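Local coordinates for Glyoxalase/bleomycin resistance protein/dioxygenase (Catenulispora acidiphila, PDB 4G6X) that belongs to the glyoxalase/bleomycin resistance/dioxygenase superfamily and may act as a dioxygenase, at residues A[31-36]-A[78-83]; A[35-40]-A[60-65]; A[49-54]-A[67-72]; A[99-104]-A[142-147]; A[120-125]-A[137-142]. All coordinates share one frame; numbering follows the deposited sequence. Where two conformers were deposited one is given.

Interaction 1 (A[31-36]-A[78-83]); sequences NVFVDD and LLEPSS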
# COMPACT_ATOMS: atom_id res chain seq x y z
N ASN A 31 -3.37 -1.34 -0.46
CA ASN A 31 -4.69 -1.40 0.19
C ASN A 31 -5.04 -0.15 0.93
O ASN A 31 -4.15 0.58 1.42
CB ASN A 31 -4.78 -2.59 1.15
CG ASN A 31 -3.82 -2.48 2.30
OD1 ASN A 31 -2.59 -2.37 2.09
ND2 ASN A 31 -4.32 -2.45 3.52
N VAL A 32 -6.33 0.14 0.98
CA VAL A 32 -6.88 1.09 1.94
C VAL A 32 -8.01 0.38 2.69
O VAL A 32 -8.78 -0.42 2.12
CB VAL A 32 -7.40 2.35 1.21
CG1 VAL A 32 -8.32 3.19 2.07
CG2 VAL A 32 -6.22 3.20 0.75
N PHE A 33 -8.11 0.66 4.01
CA PHE A 33 -9.17 0.16 4.81
C PHE A 33 -10.34 1.09 4.79
O PHE A 33 -10.21 2.25 5.20
CB PHE A 33 -8.68 -0.00 6.27
CG PHE A 33 -7.60 -1.08 6.46
CD1 PHE A 33 -7.95 -2.42 6.53
CD2 PHE A 33 -6.31 -0.75 6.65
CE1 PHE A 33 -6.99 -3.40 6.70
CE2 PHE A 33 -5.30 -1.73 6.80
CZ PHE A 33 -5.66 -3.05 6.85
N VAL A 34 -11.47 0.59 4.30
CA VAL A 34 -12.68 1.43 4.14
C VAL A 34 -13.75 0.97 5.11
O VAL A 34 -13.91 -0.22 5.42
CB VAL A 34 -13.20 1.40 2.69
CG1 VAL A 34 -12.13 1.88 1.76
CG2 VAL A 34 -13.64 0.01 2.26
N ASP A 35 -14.52 1.92 5.60
CA ASP A 35 -15.61 1.57 6.49
C ASP A 35 -16.76 0.78 5.84
O ASP A 35 -17.30 -0.15 6.46
CB ASP A 35 -16.11 2.81 7.19
CG ASP A 35 -16.78 3.83 6.26
OD1 ASP A 35 -16.47 3.81 5.03
OD2 ASP A 35 -17.58 4.68 6.76
N ASP A 36 -17.09 1.06 4.57
CA ASP A 36 -18.26 0.50 3.89
C ASP A 36 -17.82 0.30 2.45
O ASP A 36 -17.49 1.28 1.76
CB ASP A 36 -19.36 1.56 3.98
CG ASP A 36 -20.65 1.18 3.27
OD1 ASP A 36 -21.72 1.46 3.85
OD2 ASP A 36 -20.65 0.70 2.11
N LEU A 78 -6.77 -2.46 -3.22
CA LEU A 78 -7.77 -3.26 -2.55
C LEU A 78 -8.51 -2.35 -1.59
O LEU A 78 -7.85 -1.64 -0.84
CB LEU A 78 -7.07 -4.37 -1.72
CG LEU A 78 -7.97 -5.29 -0.89
CD1 LEU A 78 -8.78 -6.20 -1.80
CD2 LEU A 78 -7.07 -6.08 0.08
N LEU A 79 -9.83 -2.33 -1.70
CA LEU A 79 -10.70 -1.53 -0.85
C LEU A 79 -11.24 -2.47 0.21
O LEU A 79 -12.24 -3.14 0.00
CB LEU A 79 -11.78 -0.86 -1.69
CG LEU A 79 -11.28 0.02 -2.82
CD1 LEU A 79 -12.47 0.52 -3.63
CD2 LEU A 79 -10.39 1.15 -2.32
N GLU A 80 -10.50 -2.61 1.30
CA GLU A 80 -10.84 -3.71 2.22
C GLU A 80 -11.55 -3.30 3.48
O GLU A 80 -11.40 -2.15 3.90
CB GLU A 80 -9.65 -4.60 2.53
CG GLU A 80 -8.65 -4.01 3.39
CD GLU A 80 -7.47 -4.96 3.73
OE1 GLU A 80 -7.58 -6.01 4.41
OE2 GLU A 80 -6.38 -4.57 3.31
N PRO A 81 -12.37 -4.20 4.03
CA PRO A 81 -13.17 -3.85 5.21
C PRO A 81 -12.31 -3.49 6.41
O PRO A 81 -11.16 -3.92 6.55
CB PRO A 81 -14.00 -5.11 5.50
CG PRO A 81 -13.97 -5.90 4.25
CD PRO A 81 -12.67 -5.57 3.56
N SER A 82 -12.90 -2.69 7.29
CA SER A 82 -12.23 -2.21 8.53
C SER A 82 -12.77 -2.92 9.76
O SER A 82 -12.80 -2.31 10.81
CB SER A 82 -12.44 -0.69 8.67
OG SER A 82 -11.90 0.00 7.51
N SER A 83 -13.16 -4.18 9.65
CA SER A 83 -13.86 -4.84 10.75
C SER A 83 -12.92 -5.37 11.80
O SER A 83 -13.36 -5.53 12.95
CB SER A 83 -14.74 -5.98 10.25
OG SER A 83 -13.99 -6.73 9.33
O HOH W 1 -15.67 -2.28 7.53

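Interaction 2 (A[35-40]-A[60-65]); sequences DDQAKA and ADRWLT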
# COMPACT_ATOMS: atom_id res chain seq x y z
N ASP A 35 -14.52 1.92 5.60
CA ASP A 35 -15.61 1.57 6.49
C ASP A 35 -16.76 0.78 5.84
O ASP A 35 -17.30 -0.15 6.46
CB ASP A 35 -16.11 2.81 7.19
CG ASP A 35 -16.78 3.83 6.26
OD1 ASP A 35 -16.47 3.81 5.03
OD2 ASP A 35 -17.58 4.68 6.76
N ASP A 36 -17.09 1.06 4.57
CA ASP A 36 -18.26 0.50 3.89
C ASP A 36 -17.82 0.30 2.45
O ASP A 36 -17.49 1.28 1.76
CB ASP A 36 -19.36 1.56 3.98
CG ASP A 36 -20.65 1.18 3.27
OD1 ASP A 36 -21.72 1.46 3.85
OD2 ASP A 36 -20.65 0.70 2.11
N GLN A 37 -17.71 -0.96 2.01
CA GLN A 37 -17.21 -1.20 0.62
C GLN A 37 -18.09 -0.65 -0.48
O GLN A 37 -17.53 -0.36 -1.53
CB GLN A 37 -16.93 -2.66 0.34
CG GLN A 37 -15.85 -3.21 1.23
CD GLN A 37 -15.55 -4.71 0.93
OE1 GLN A 37 -16.38 -5.59 1.20
NE2 GLN A 37 -14.38 -4.99 0.34
N ALA A 38 -19.41 -0.64 -0.32
CA ALA A 38 -20.27 -0.04 -1.33
C ALA A 38 -20.04 1.45 -1.47
O ALA A 38 -19.97 2.00 -2.57
CB ALA A 38 -21.73 -0.37 -1.05
N LYS A 39 -19.95 2.15 -0.34
CA LYS A 39 -19.57 3.56 -0.39
C LYS A 39 -18.21 3.77 -1.08
O LYS A 39 -18.02 4.67 -1.93
CB LYS A 39 -19.55 4.19 1.02
CG LYS A 39 -19.11 5.64 1.05
CD LYS A 39 -19.34 6.36 2.40
CE LYS A 39 -18.73 5.52 3.54
NZ LYS A 39 -18.81 6.23 4.85
N ALA A 40 -17.24 2.91 -0.72
CA ALA A 40 -15.90 3.04 -1.27
C ALA A 40 -15.91 2.81 -2.79
O ALA A 40 -15.23 3.56 -3.52
CB ALA A 40 -14.97 2.04 -0.60
N ALA A 60 -19.00 -12.63 3.80
CA ALA A 60 -19.98 -11.53 3.81
C ALA A 60 -19.42 -10.26 3.21
O ALA A 60 -20.16 -9.28 3.03
CB ALA A 60 -20.46 -11.23 5.24
N ASP A 61 -18.11 -10.26 2.94
CA ASP A 61 -17.51 -9.09 2.29
C ASP A 61 -17.03 -9.50 0.89
O ASP A 61 -17.32 -10.61 0.40
CB ASP A 61 -16.35 -8.51 3.10
CG ASP A 61 -16.75 -8.21 4.57
OD1 ASP A 61 -17.62 -7.35 4.79
OD2 ASP A 61 -16.17 -8.82 5.45
N ARG A 62 -16.39 -8.54 0.25
CA ARG A 62 -15.88 -8.72 -1.06
C ARG A 62 -14.41 -8.53 -1.10
O ARG A 62 -13.85 -7.64 -0.45
CB ARG A 62 -16.46 -7.63 -1.98
CG ARG A 62 -17.94 -7.67 -2.06
CD ARG A 62 -18.49 -6.27 -2.08
NE ARG A 62 -18.38 -5.71 -3.41
CZ ARG A 62 -18.82 -4.50 -3.73
NH1 ARG A 62 -18.75 -4.09 -4.99
NH2 ARG A 62 -19.32 -3.69 -2.80
N TRP A 63 -13.77 -9.27 -2.04
CA TRP A 63 -12.48 -8.89 -2.53
C TRP A 63 -12.74 -7.94 -3.64
O TRP A 63 -13.24 -8.33 -4.66
CB TRP A 63 -11.74 -10.13 -3.09
CG TRP A 63 -10.40 -9.81 -3.71
CD1 TRP A 63 -10.11 -9.55 -5.05
CD2 TRP A 63 -9.13 -9.72 -3.02
NE1 TRP A 63 -8.77 -9.31 -5.20
CE2 TRP A 63 -8.13 -9.40 -4.03
CE3 TRP A 63 -8.72 -9.93 -1.71
CZ2 TRP A 63 -6.79 -9.24 -3.71
CZ3 TRP A 63 -7.36 -9.76 -1.39
CH2 TRP A 63 -6.43 -9.44 -2.37
N LEU A 64 -12.43 -6.67 -3.40
CA LEU A 64 -12.73 -5.59 -4.33
C LEU A 64 -11.47 -4.79 -4.62
O LEU A 64 -10.92 -4.11 -3.70
CB LEU A 64 -13.75 -4.71 -3.62
CG LEU A 64 -14.17 -3.47 -4.40
CD1 LEU A 64 -14.79 -3.84 -5.75
CD2 LEU A 64 -15.10 -2.60 -3.51
N THR A 65 -11.00 -4.83 -5.87
CA THR A 65 -9.86 -4.05 -6.22
C THR A 65 -10.24 -3.11 -7.35
O THR A 65 -11.11 -3.42 -8.15
CB THR A 65 -8.67 -4.90 -6.66
OG1 THR A 65 -9.08 -5.67 -7.80
CG2 THR A 65 -8.27 -5.82 -5.56
O HOH W 2 -18.43 -5.53 2.65

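Interaction 3 (A[49-54]-A[67-72]); sequences GFLVKA and VSPEAP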
# COMPACT_ATOMS: atom_id res chain seq x y z
N GLY A 49 -12.11 8.25 -10.21
CA GLY A 49 -11.91 7.76 -11.57
C GLY A 49 -11.23 6.41 -11.74
O GLY A 49 -10.89 6.00 -12.88
N PHE A 50 -10.99 5.70 -10.65
CA PHE A 50 -10.56 4.32 -10.76
C PHE A 50 -11.62 3.40 -11.40
O PHE A 50 -12.82 3.69 -11.43
CB PHE A 50 -10.11 3.73 -9.42
CG PHE A 50 -8.92 4.43 -8.79
CD1 PHE A 50 -7.63 4.22 -9.26
CD2 PHE A 50 -9.09 5.28 -7.72
CE1 PHE A 50 -6.54 4.84 -8.66
CE2 PHE A 50 -8.01 5.89 -7.10
CZ PHE A 50 -6.73 5.66 -7.56
N LEU A 51 -11.15 2.30 -11.96
CA LEU A 51 -12.02 1.30 -12.58
C LEU A 51 -12.03 0.04 -11.72
O LEU A 51 -10.97 -0.39 -11.21
CB LEU A 51 -11.47 0.88 -13.95
CG LEU A 51 -11.17 2.03 -14.91
CD1 LEU A 51 -10.68 1.43 -16.22
CD2 LEU A 51 -12.40 2.89 -15.12
N VAL A 52 -13.18 -0.60 -11.62
CA VAL A 52 -13.21 -1.91 -10.90
C VAL A 52 -12.43 -2.97 -11.69
O VAL A 52 -12.58 -3.07 -12.92
CB VAL A 52 -14.66 -2.38 -10.64
CG1 VAL A 52 -14.67 -3.81 -10.10
CG2 VAL A 52 -15.33 -1.42 -9.67
N LYS A 53 -11.52 -3.68 -11.02
CA LYS A 53 -10.73 -4.73 -11.61
C LYS A 53 -11.28 -6.09 -11.20
O LYS A 53 -11.61 -6.91 -12.02
CB LYS A 53 -9.28 -4.58 -11.22
CG LYS A 53 -8.39 -5.65 -11.73
CD LYS A 53 -8.31 -5.53 -13.26
CE LYS A 53 -7.09 -6.26 -13.75
NZ LYS A 53 -6.94 -6.08 -15.22
N ALA A 54 -11.41 -6.32 -9.92
CA ALA A 54 -11.98 -7.53 -9.42
C ALA A 54 -13.03 -7.20 -8.32
O ALA A 54 -12.82 -6.32 -7.44
CB ALA A 54 -10.91 -8.45 -8.88
N VAL A 67 -8.23 -0.20 -10.35
CA VAL A 67 -7.00 0.11 -11.04
C VAL A 67 -7.16 1.48 -11.69
O VAL A 67 -8.30 1.95 -11.90
CB VAL A 67 -6.69 -0.88 -12.15
CG1 VAL A 67 -6.25 -2.22 -11.59
CG2 VAL A 67 -7.88 -1.06 -13.06
N SER A 68 -6.04 2.12 -11.99
CA SER A 68 -6.04 3.37 -12.75
C SER A 68 -6.37 3.05 -14.21
O SER A 68 -5.91 2.04 -14.75
CB SER A 68 -4.66 4.05 -12.69
OG SER A 68 -4.58 5.15 -13.60
N PRO A 69 -7.17 3.92 -14.85
CA PRO A 69 -7.44 3.73 -16.29
C PRO A 69 -6.16 3.79 -17.11
O PRO A 69 -6.06 3.13 -18.14
CB PRO A 69 -8.36 4.91 -16.66
CG PRO A 69 -8.71 5.60 -15.42
CD PRO A 69 -7.99 4.98 -14.25
N GLU A 70 -5.18 4.56 -16.65
CA GLU A 70 -3.88 4.66 -17.38
C GLU A 70 -3.13 3.32 -17.34
O GLU A 70 -2.30 3.04 -18.22
CB GLU A 70 -2.96 5.75 -16.78
CG GLU A 70 -3.57 7.16 -16.59
CD GLU A 70 -3.48 8.08 -17.81
OE1 GLU A 70 -2.58 7.91 -18.67
OE2 GLU A 70 -4.32 9.02 -17.91
N ALA A 71 -3.41 2.50 -16.31
CA ALA A 71 -2.69 1.24 -16.10
C ALA A 71 -3.58 0.10 -15.62
O ALA A 71 -3.44 -0.34 -14.47
CB ALA A 71 -1.54 1.47 -15.13
N PRO A 72 -4.49 -0.38 -16.47
CA PRO A 72 -5.47 -1.40 -16.07
C PRO A 72 -4.87 -2.73 -15.71
O PRO A 72 -5.47 -3.48 -14.96
CB PRO A 72 -6.37 -1.50 -17.31
CG PRO A 72 -5.47 -1.10 -18.45
CD PRO A 72 -4.72 0.07 -17.86

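Interaction 4 (A[99-104]-A[142-147]); sequences IPAASF and CGNLIQ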
# COMPACT_ATOMS: atom_id res chain seq x y z
N ILE A 99 -2.63 12.78 8.67
CA ILE A 99 -1.75 11.87 7.98
C ILE A 99 -2.52 10.99 6.98
O ILE A 99 -3.47 10.32 7.33
CB ILE A 99 -1.03 10.92 8.96
CG1 ILE A 99 -0.15 11.74 9.93
CG2 ILE A 99 -0.22 9.93 8.18
CD1 ILE A 99 0.25 10.95 11.15
N PRO A 100 -2.15 11.06 5.71
CA PRO A 100 -2.84 10.26 4.68
C PRO A 100 -2.49 8.77 4.73
O PRO A 100 -1.38 8.40 5.06
CB PRO A 100 -2.34 10.87 3.36
CG PRO A 100 -1.04 11.45 3.72
CD PRO A 100 -1.18 11.99 5.11
N ALA A 101 -3.50 7.96 4.47
CA ALA A 101 -3.38 6.52 4.46
C ALA A 101 -2.76 6.02 3.20
O ALA A 101 -2.21 4.89 3.16
CB ALA A 101 -4.76 5.90 4.64
N ALA A 102 -2.87 6.82 2.16
CA ALA A 102 -2.34 6.43 0.87
C ALA A 102 -2.12 7.66 0.02
O ALA A 102 -2.68 8.74 0.28
CB ALA A 102 -3.32 5.49 0.18
N SER A 103 -1.25 7.52 -0.99
CA SER A 103 -0.92 8.64 -1.88
C SER A 103 -0.91 8.19 -3.35
O SER A 103 -0.30 7.16 -3.68
CB SER A 103 0.46 9.24 -1.53
OG SER A 103 0.66 9.46 -0.14
N PHE A 104 -1.54 8.99 -4.22
CA PHE A 104 -1.66 8.73 -5.70
C PHE A 104 -1.02 9.84 -6.45
O PHE A 104 -1.01 10.97 -6.00
CB PHE A 104 -3.13 8.59 -6.14
CG PHE A 104 -3.86 7.54 -5.37
CD1 PHE A 104 -3.47 6.21 -5.47
CD2 PHE A 104 -4.83 7.86 -4.46
CE1 PHE A 104 -4.08 5.23 -4.70
CE2 PHE A 104 -5.44 6.89 -3.68
CZ PHE A 104 -5.06 5.57 -3.76
N CYS A 142 -14.56 7.47 3.66
CA CYS A 142 -14.49 6.10 4.16
C CYS A 142 -13.61 5.95 5.41
O CYS A 142 -13.26 4.82 5.77
CB CYS A 142 -13.98 5.13 3.09
SG CYS A 142 -15.06 5.10 1.63
N GLY A 143 -13.23 7.06 6.05
CA GLY A 143 -12.37 7.09 7.21
C GLY A 143 -10.89 7.36 6.96
O GLY A 143 -10.09 7.28 7.89
N ASN A 144 -10.51 7.70 5.72
CA ASN A 144 -9.12 8.00 5.35
C ASN A 144 -8.93 9.39 4.74
O ASN A 144 -9.86 9.96 4.09
CB ASN A 144 -8.60 7.00 4.34
CG ASN A 144 -8.83 5.58 4.70
OD1 ASN A 144 -9.64 4.88 4.08
ND2 ASN A 144 -8.12 5.11 5.70
N LEU A 145 -7.72 9.90 4.91
CA LEU A 145 -7.25 11.02 4.12
C LEU A 145 -6.39 10.41 3.02
O LEU A 145 -5.68 9.42 3.25
CB LEU A 145 -6.40 11.97 4.99
CG LEU A 145 -7.14 12.69 6.16
CD1 LEU A 145 -6.20 13.47 7.04
CD2 LEU A 145 -8.26 13.61 5.63
N ILE A 146 -6.42 11.03 1.84
CA ILE A 146 -5.77 10.49 0.67
C ILE A 146 -4.96 11.63 0.11
O ILE A 146 -5.50 12.74 -0.03
CB ILE A 146 -6.78 10.07 -0.40
CG1 ILE A 146 -7.65 8.90 0.12
CG2 ILE A 146 -6.09 9.66 -1.70
CD1 ILE A 146 -6.89 7.64 0.52
N GLN A 147 -3.69 11.38 -0.13
CA GLN A 147 -2.83 12.39 -0.72
C GLN A 147 -2.72 12.25 -2.24
O GLN A 147 -2.49 11.15 -2.76
CB GLN A 147 -1.45 12.33 -0.05
CG GLN A 147 -0.47 13.43 -0.40
CD GLN A 147 0.88 13.21 0.24
OE1 GLN A 147 1.52 12.18 0.05
NE2 GLN A 147 1.31 14.16 0.98
O HOH W 3 -5.71 8.76 6.59

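Interaction 5 (A[120-125]-A[137-142]); sequences GVRFTQ and ILDDTC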
# COMPACT_ATOMS: atom_id res chain seq x y z
N GLY A 120 -17.64 17.50 -5.63
CA GLY A 120 -18.07 17.58 -4.23
C GLY A 120 -17.14 16.79 -3.34
O GLY A 120 -17.56 16.31 -2.25
N VAL A 121 -15.89 16.61 -3.78
CA VAL A 121 -14.87 15.97 -2.92
C VAL A 121 -14.36 17.02 -1.93
O VAL A 121 -14.10 18.19 -2.30
CB VAL A 121 -13.68 15.41 -3.75
CG1 VAL A 121 -12.55 14.92 -2.85
CG2 VAL A 121 -14.11 14.27 -4.68
N ARG A 122 -14.20 16.63 -0.68
CA ARG A 122 -13.75 17.51 0.34
C ARG A 122 -12.23 17.47 0.47
O ARG A 122 -11.68 16.42 0.68
CB ARG A 122 -14.39 17.06 1.64
CG ARG A 122 -14.16 17.93 2.83
CD ARG A 122 -14.71 17.30 4.10
NE ARG A 122 -14.01 17.86 5.21
CZ ARG A 122 -13.34 17.19 6.11
NH1 ARG A 122 -13.28 15.89 6.10
NH2 ARG A 122 -12.73 17.86 7.03
N PHE A 123 -11.57 18.61 0.37
CA PHE A 123 -10.12 18.67 0.62
C PHE A 123 -9.82 19.27 1.99
O PHE A 123 -10.40 20.34 2.36
CB PHE A 123 -9.43 19.48 -0.46
CG PHE A 123 -9.29 18.75 -1.77
CD1 PHE A 123 -8.10 18.15 -2.11
CD2 PHE A 123 -10.40 18.61 -2.62
CE1 PHE A 123 -7.98 17.45 -3.30
CE2 PHE A 123 -10.29 17.90 -3.80
CZ PHE A 123 -9.10 17.33 -4.14
N THR A 124 -8.93 18.62 2.72
CA THR A 124 -8.38 19.14 3.99
C THR A 124 -7.10 19.96 3.79
O THR A 124 -6.74 20.77 4.63
CB THR A 124 -8.13 18.01 4.98
OG1 THR A 124 -7.17 17.09 4.42
CG2 THR A 124 -9.43 17.25 5.28
N GLN A 125 -6.42 19.73 2.67
CA GLN A 125 -5.29 20.54 2.25
C GLN A 125 -5.36 20.78 0.76
O GLN A 125 -5.35 19.83 -0.02
CB GLN A 125 -3.96 19.84 2.58
CG GLN A 125 -2.72 20.71 2.36
CD GLN A 125 -1.52 19.87 1.98
OE1 GLN A 125 -0.97 19.14 2.80
NE2 GLN A 125 -1.15 19.91 0.70
N ILE A 137 -4.55 17.08 -0.05
CA ILE A 137 -5.09 15.99 0.78
C ILE A 137 -6.62 16.06 0.77
O ILE A 137 -7.20 17.13 1.01
CB ILE A 137 -4.54 16.05 2.19
CG1 ILE A 137 -3.03 15.87 2.15
CG2 ILE A 137 -5.20 14.97 3.08
CD1 ILE A 137 -2.37 16.00 3.49
N LEU A 138 -7.22 14.92 0.45
CA LEU A 138 -8.67 14.80 0.38
C LEU A 138 -9.24 13.74 1.35
O LEU A 138 -8.51 12.85 1.80
CB LEU A 138 -9.17 14.53 -1.06
CG LEU A 138 -8.74 13.19 -1.69
CD1 LEU A 138 -9.78 12.10 -1.47
CD2 LEU A 138 -8.58 13.34 -3.20
N ASP A 139 -10.52 13.93 1.70
CA ASP A 139 -11.28 12.97 2.54
C ASP A 139 -11.96 11.95 1.59
O ASP A 139 -12.77 12.32 0.70
CB ASP A 139 -12.29 13.76 3.35
CG ASP A 139 -13.21 12.89 4.20
OD1 ASP A 139 -13.10 11.66 4.25
OD2 ASP A 139 -14.08 13.52 4.84
N ASP A 140 -11.64 10.66 1.76
CA ASP A 140 -12.26 9.64 0.93
C ASP A 140 -13.68 9.24 1.28
O ASP A 140 -14.26 8.36 0.61
CB ASP A 140 -11.35 8.39 0.72
CG ASP A 140 -11.35 7.46 1.87
OD1 ASP A 140 -11.87 7.79 2.95
OD2 ASP A 140 -10.77 6.34 1.72
N THR A 141 -14.25 9.86 2.36
CA THR A 141 -15.57 9.54 2.92
C THR A 141 -15.64 8.24 3.71
O THR A 141 -16.67 7.95 4.28
CB THR A 141 -16.77 9.62 1.94
OG1 THR A 141 -16.81 8.51 1.03
CG2 THR A 141 -16.72 10.94 1.12
N CYS A 142 -14.56 7.47 3.66
CA CYS A 142 -14.49 6.10 4.16
C CYS A 142 -13.61 5.95 5.41
O CYS A 142 -13.26 4.82 5.77
CB CYS A 142 -13.98 5.13 3.09
SG CYS A 142 -15.06 5.10 1.63
O HOH W 4 -14.91 13.92 0.33

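Interaction 1 (A[31-36]-A[78-83])
V32 and E80 hold the tight part of this contact, where strand 29-34 runs parallel to strand 76-81. V32 N donates to L78 O (3.0 Å), E80 N to V32 O (2.9 Å) and V34 N to E80 O (2.8 Å), all three close to straight. On the buried face, which carries V32 and L79, Y44 of helix 37-46 packs against both. Separately, V34 CG1 comes to 4.4 Å from L79 CB. The other face, with N31, F33 and E80, is partly exposed and more loosely joined. There the F33 ring and the E80 carboxylate lie side by side, their planes 32° apart, with F33 CE1 3.4 Å from E80 CD; P81 O sits at the ring edge. E80 OE2 also takes a weak, bent bond from N31 ND2 (3.0 Å). F90 of the second subunit packs on F33. Where the strands end, S82 OG gives V34 O a weak bond (2.9 Å) and accepts from K91 NZ, while a water joins S82 N to D35 O. Three nearly straight backbone bonds set the strand pairing; the weaker polar links only add to it.

Interaction 2 (A[35-40]-A[60-65])
Q37 meets the backbone of R62 with both ends of its side-chain amide. NE2 of Q37 donates to R62 O at 2.8 Å, almost straight at 175° and with the acceptor in the amide plane; OE1 of Q37 accepts from R62 N at 3.1 Å, the N-H arriving in the carbonyl plane on a lone pair. One flat group thus reads the N-H and the C=O of a single strand residue. The second proton of NE2 goes to L79 O on the neighbouring strand 76-81, so the amide spans two strands. OE1 has another partner too, a water that donates to it and to D61 OD1 (2.9 Å).

Next come the side chains beside this pairing. Q37 runs out extended beyond CG (chi2 -179°), which carries its amide from the first turn of helix 37-46 to the strand. L64 CD2 lies 3.9 Å from Q37 O and also sits over one face of the R62 guanidinium. The R62 chain bends at chi2 and chi3, and NH1 forms salt bridges with E41 and D55.

Farther out, the start of the helix is held in place. D36 is the N-cap: its OD2 accepts from K39 N at 2.9 Å. K39 NZ in turn makes a salt bridge with D35 OD2 (2.8 Å) and also reaches T141 O.

With two bonds from its amide to R62 and one to L79, Q37 has its rotation fixed and its orientation unambiguous, and a polar side chain fastens the start of the helix to the two inner strands of the sheet.

Interaction 3 (A[49-54]-A[67-72])
L51 and V67 point to the same side of the sheet from an antiparallel hydrogen-bonded pair: L51 N gives V67 O a straight bond of 2.9 Å, and V67 N returns one of 2.9 Å to L51 O. Around this pair the side chains divide V67 between them. Its CG2 faces L51 CB at 4.2 Å, while CG1 lies 3.9 Å from K53 CB, the lysine chain crossing it at a slant. K53 starts with CG anti to the backbone N (chi1 178°); a bend at chi2 then takes the chain past V67 to P72, where NZ bonds to P72 O at 3.0 Å from above the carbonyl plane. L51 reaches the other way, its CD1 4.2 Å from P69 CB. F50 is buried and presents its ring edge to the V67-S68 peptide, with CD1 3.8 Å from S68 N; its ring also meets F104 edge-to-face. The loop is shaped by a type I turn from S68 to A71, and S68 OG, which accepts from E70 N in an ST turn, also bonds to M25 O of the second subunit. K53 forms a classic bulge with A54 opposite T65. Two backbone bonds fix the strand end, and one lysine ties the far side of the exposed loop back to it.

Interaction 4 (A[99-104]-A[142-147])
N144 begins the contact, packing against A101 from the turn that leads into strand 145-150. L145 follows, and its O takes the N-H of A101 at 2.9 Å, while P100 CA approaches the same oxygen at 3.3 Å in a CA-H...O contact. A water accepts from L145 N and lies 2.8 Å from I99 O, linking the segments ahead of the strand pairing. The branched side chain of I146 comes next. With CG2 anti to the backbone N, it meets the F104 ring at its edge, CG2 to CE2 3.5 Å, and CD1 stands 4.2 Å from A102 CB. Q147 closes the series and makes most of the polar links. Its N donates to A102 O (2.9 Å, 173°), its O accepts from F104 N (2.8 Å), and its side chain runs out extended; in the modelled conformer S103 OG donates to Q147 OE1 (2.9 Å). The P100 ring lies against Q147 CB. One polar atom, A102 N, is buried here and has no partner in the model.

Strand 102-106 is one of the two outer strands of its sheet and runs parallel to 145-150, which has strand 134-139 on its other side. A102 and N144 pack on V32 of strand 29-34, in the other sheet; I146 touches Y44 of helix 37-46, and M25 of the second subunit packs on F104.

Interaction 5 (A[120-125]-A[137-142])
A classic beta bulge marks the hairpin of strands 123-129 and 134-139: T124 and Q125 both face I137. I137 O takes two backbone N-H groups from the same face of its plane, T124 N at 2.9 Å and Q125 N at 3.2 Å, the second much the straighter. I137 N answers with a bond to Q125 O (2.9 Å), in the carbonyl plane and on a lone pair. Q125 OE1 rests near I137 CD1, while its NE2 is held by T135 OG1.

Toward the open end of the hairpin, F123 and L138 form an antiparallel non-hydrogen-bonded pair with their side chains on one face. L138 CB sits over the F123 ring in a CH-pi contact, 4.0 Å from the centroid and 16° off the normal. V121 CG1 touches the same CB at 3.8 Å, roughly at right angles to the ring's approach. These residues pack on L116 of helix 109-118, and Y113 of that helix meets F123 edge-to-face. The bulge shifts the register by one residue as the chain turns its corner at 124 and 125, within an edge strand of the second beta sheet of this vicinal oxygen chelate fold.

On the exposed face, R122 is extended from CG to NE and brings NH1 to D139 OD2 at 2.8 Å, a salt bridge. The oxygen lies at the guanidinium edge, but the carboxylate plane is 86° from the guanidinium, and NH1 meets OD2 from above the carboxylate plane rather than within it. T124 CG2 lies over one guanidinium face. D139 N also bonds to R122 O (2.9 Å), and D139 OD1 accepts from T141 N in an Asx turn.

From the N terminus, strand 29-34 opens interaction 1, which closes on strand 76-81. Interaction 2 starts from the same stretch, sharing D35 and D36, and ties the start of helix 37-46 to strand 61-67. Interaction 3 alternates with interaction 2 along the chain, so those two cross, and it is nested inside the loop closed by interaction 1; all three reach one sheet. The second sheet follows in series: interaction 4 joins 99-104 to 142-147, with interaction 5 nested in its loop and C142 shared. The halves meet where D35 N lies 3.2 Å from C142 O, probably hydrogen-bonded, and where V32 packs on A102; interactions 3 and 4 also meet across the two sheets.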